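Local atomic coordinates of CRISPR-associated endonuclease Cas1 (Thermotoga maritima, PDB entry 4XTK), a protein that probably acts as a metal-dependent double-stranded DNA endonuclease of CRISPR adaptive immunity, working as a homodimer that joins a Cas2 homodimer. Residues E[190-195]-E[259-264]. Numbering follows the deposited sequence.
Sequences NTLISF and KHFDEI
Phe261 meets Thr191 and Leu192 with the rim of its ring, and this single aromatic residue carries the whole apolar contact between the strand 261-262 and the first turns of helix 188-208. Thr191 CG2 and Leu192 CG both lie at the ring edge, in its plane. Thr191 presents its methyl, with CG2 3.7 Å from CE2 of Phe261, and its CB follows at 3.8 Å from the same ring atom. Leu192 takes the far end of the ring: its CG stands 3.9 Å from Phe261 CZ, while CD1 and CD2 are both 4.2 Å from that atom, CD1 close to the ring plane and CD2 well off it. The leucine side chain crosses the phenylalanine at about a right angle, whereas the Thr191 and Phe261 side chains run antiparallel alongside each other. With the CA atoms of Thr191 and Phe261 8.9 Å apart, the ring spans most of the gap.

No hydrogen bond crosses between the two segments. The Thr191 rotamer, chi1 -62°, sets CG2 anti to the backbone N, which turns the methyl to the ring and leaves OG1 to hydrogen-bond to the carbonyl O of Asn187, just ahead of the helix.

Around this pair of segments, the Phe261 ring also meets that of Phe188 with planes at about 30°, and Leu270 of the antiparallel partner strand 269-270 touches both Phe261 and Leu192. Leu192 packs further against Phe247 and Val251 of helix 230-252. With 116 Å² buried and nothing polar bridging it, the contact is a small apolar edge packing that joins the two-stranded antiparallel sheet to helix 188-208, away from the predicted manganese site.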
# COMPACT_ATOMS: atom_id res chain seq x y z
N ASN E 190 -1.68 17.30 -30.46
CA ASN E 190 -1.17 16.14 -29.73
C ASN E 190 -0.50 16.54 -28.41
O ASN E 190 -0.46 15.74 -27.47
CB ASN E 190 -0.20 15.33 -30.60
CG ASN E 190 -0.92 14.52 -31.66
OD1 ASN E 190 -1.66 13.59 -31.34
ND2 ASN E 190 -0.70 14.87 -32.92
N THR E 191 0.02 17.76 -28.34
CA THR E 191 0.55 18.26 -27.08
C THR E 191 -0.57 18.40 -26.06
O THR E 191 -0.39 18.12 -24.87
CB THR E 191 1.23 19.63 -27.26
OG1 THR E 191 2.35 19.48 -28.15
CG2 THR E 191 1.72 20.17 -25.92
N LEU E 192 -1.74 18.83 -26.53
CA LEU E 192 -2.91 18.97 -25.67
C LEU E 192 -3.49 17.62 -25.27
O LEU E 192 -3.73 17.37 -24.08
CB LEU E 192 -3.97 19.82 -26.37
CG LEU E 192 -3.64 21.31 -26.48
CD1 LEU E 192 -4.64 22.00 -27.38
CD2 LEU E 192 -3.62 21.96 -25.10
N ILE E 193 -3.73 16.76 -26.25
CA ILE E 193 -4.29 15.44 -25.99
C ILE E 193 -3.40 14.67 -25.01
O ILE E 193 -3.90 14.07 -24.06
CB ILE E 193 -4.45 14.62 -27.29
CG1 ILE E 193 -5.35 15.37 -28.28
CG2 ILE E 193 -5.02 13.24 -26.99
CD1 ILE E 193 -6.74 15.62 -27.77
N SER E 194 -2.09 14.70 -25.24
CA SER E 194 -1.15 14.04 -24.34
C SER E 194 -1.25 14.61 -22.94
O SER E 194 -1.28 13.86 -21.96
CB SER E 194 0.28 14.18 -24.84
OG SER E 194 0.48 13.39 -26.00
N PHE E 195 -1.32 15.93 -22.84
CA PHE E 195 -1.41 16.59 -21.55
C PHE E 195 -2.72 16.23 -20.84
O PHE E 195 -2.70 15.86 -19.66
CB PHE E 195 -1.29 18.10 -21.70
CG PHE E 195 -1.29 18.83 -20.39
CD1 PHE E 195 -0.18 18.79 -19.56
CD2 PHE E 195 -2.41 19.53 -19.97
CE1 PHE E 195 -0.17 19.45 -18.34
CE2 PHE E 195 -2.41 20.20 -18.76
CZ PHE E 195 -1.29 20.16 -17.94
N LYS E 259 -0.18 31.00 -28.88
CA LYS E 259 0.58 31.79 -27.91
C LYS E 259 0.92 30.99 -26.66
O LYS E 259 1.74 31.42 -25.85
CB LYS E 259 -0.20 33.06 -27.54
CG LYS E 259 -1.13 32.93 -26.35
CD LYS E 259 -1.97 34.19 -26.19
CE LYS E 259 -2.81 34.15 -24.93
NZ LYS E 259 -3.83 35.24 -24.91
N HIS E 260 0.30 29.82 -26.53
CA HIS E 260 0.46 28.98 -25.34
C HIS E 260 1.52 27.87 -25.46
O HIS E 260 1.63 27.03 -24.57
CB HIS E 260 -0.88 28.37 -24.95
CG HIS E 260 -1.91 29.39 -24.56
ND1 HIS E 260 -2.93 29.78 -25.40
CD2 HIS E 260 -2.05 30.12 -23.43
CE1 HIS E 260 -3.67 30.69 -24.79
NE2 HIS E 260 -3.15 30.92 -23.60
N PHE E 261 2.26 27.85 -26.56
CA PHE E 261 3.25 26.78 -26.77
C PHE E 261 4.68 27.28 -26.96
O PHE E 261 4.90 28.38 -27.48
CB PHE E 261 2.85 25.93 -27.98
CG PHE E 261 1.53 25.24 -27.84
CD1 PHE E 261 0.35 25.88 -28.18
CD2 PHE E 261 1.47 23.93 -27.38
CE1 PHE E 261 -0.87 25.24 -28.06
CE2 PHE E 261 0.25 23.27 -27.26
CZ PHE E 261 -0.92 23.93 -27.60
N ASP E 262 5.64 26.46 -26.56
CA ASP E 262 7.07 26.74 -26.74
C ASP E 262 7.77 25.58 -27.46
O ASP E 262 7.35 24.43 -27.33
CB ASP E 262 7.75 26.98 -25.39
CG ASP E 262 7.14 28.14 -24.62
OD1 ASP E 262 6.58 29.06 -25.26
OD2 ASP E 262 7.20 28.11 -23.38
N GLU E 263 8.84 25.88 -28.20
CA GLU E 263 9.52 24.83 -28.98
C GLU E 263 10.50 23.97 -28.17
O GLU E 263 10.78 22.83 -28.55
CB GLU E 263 10.25 25.45 -30.17
CG GLU E 263 10.77 24.40 -31.16
CD GLU E 263 11.95 24.88 -32.00
OE1 GLU E 263 12.34 26.07 -31.88
OE2 GLU E 263 12.50 24.06 -32.76
N ILE E 264 10.99 24.49 -27.05
CA ILE E 264 11.99 23.76 -26.26
C ILE E 264 11.37 22.59 -25.50
O ILE E 264 10.74 21.70 -26.08
CB ILE E 264 12.70 24.68 -25.25
CG1 ILE E 264 13.92 23.99 -24.65
CG2 ILE E 264 11.73 25.12 -24.16
CD1 ILE E 264 14.89 24.93 -23.94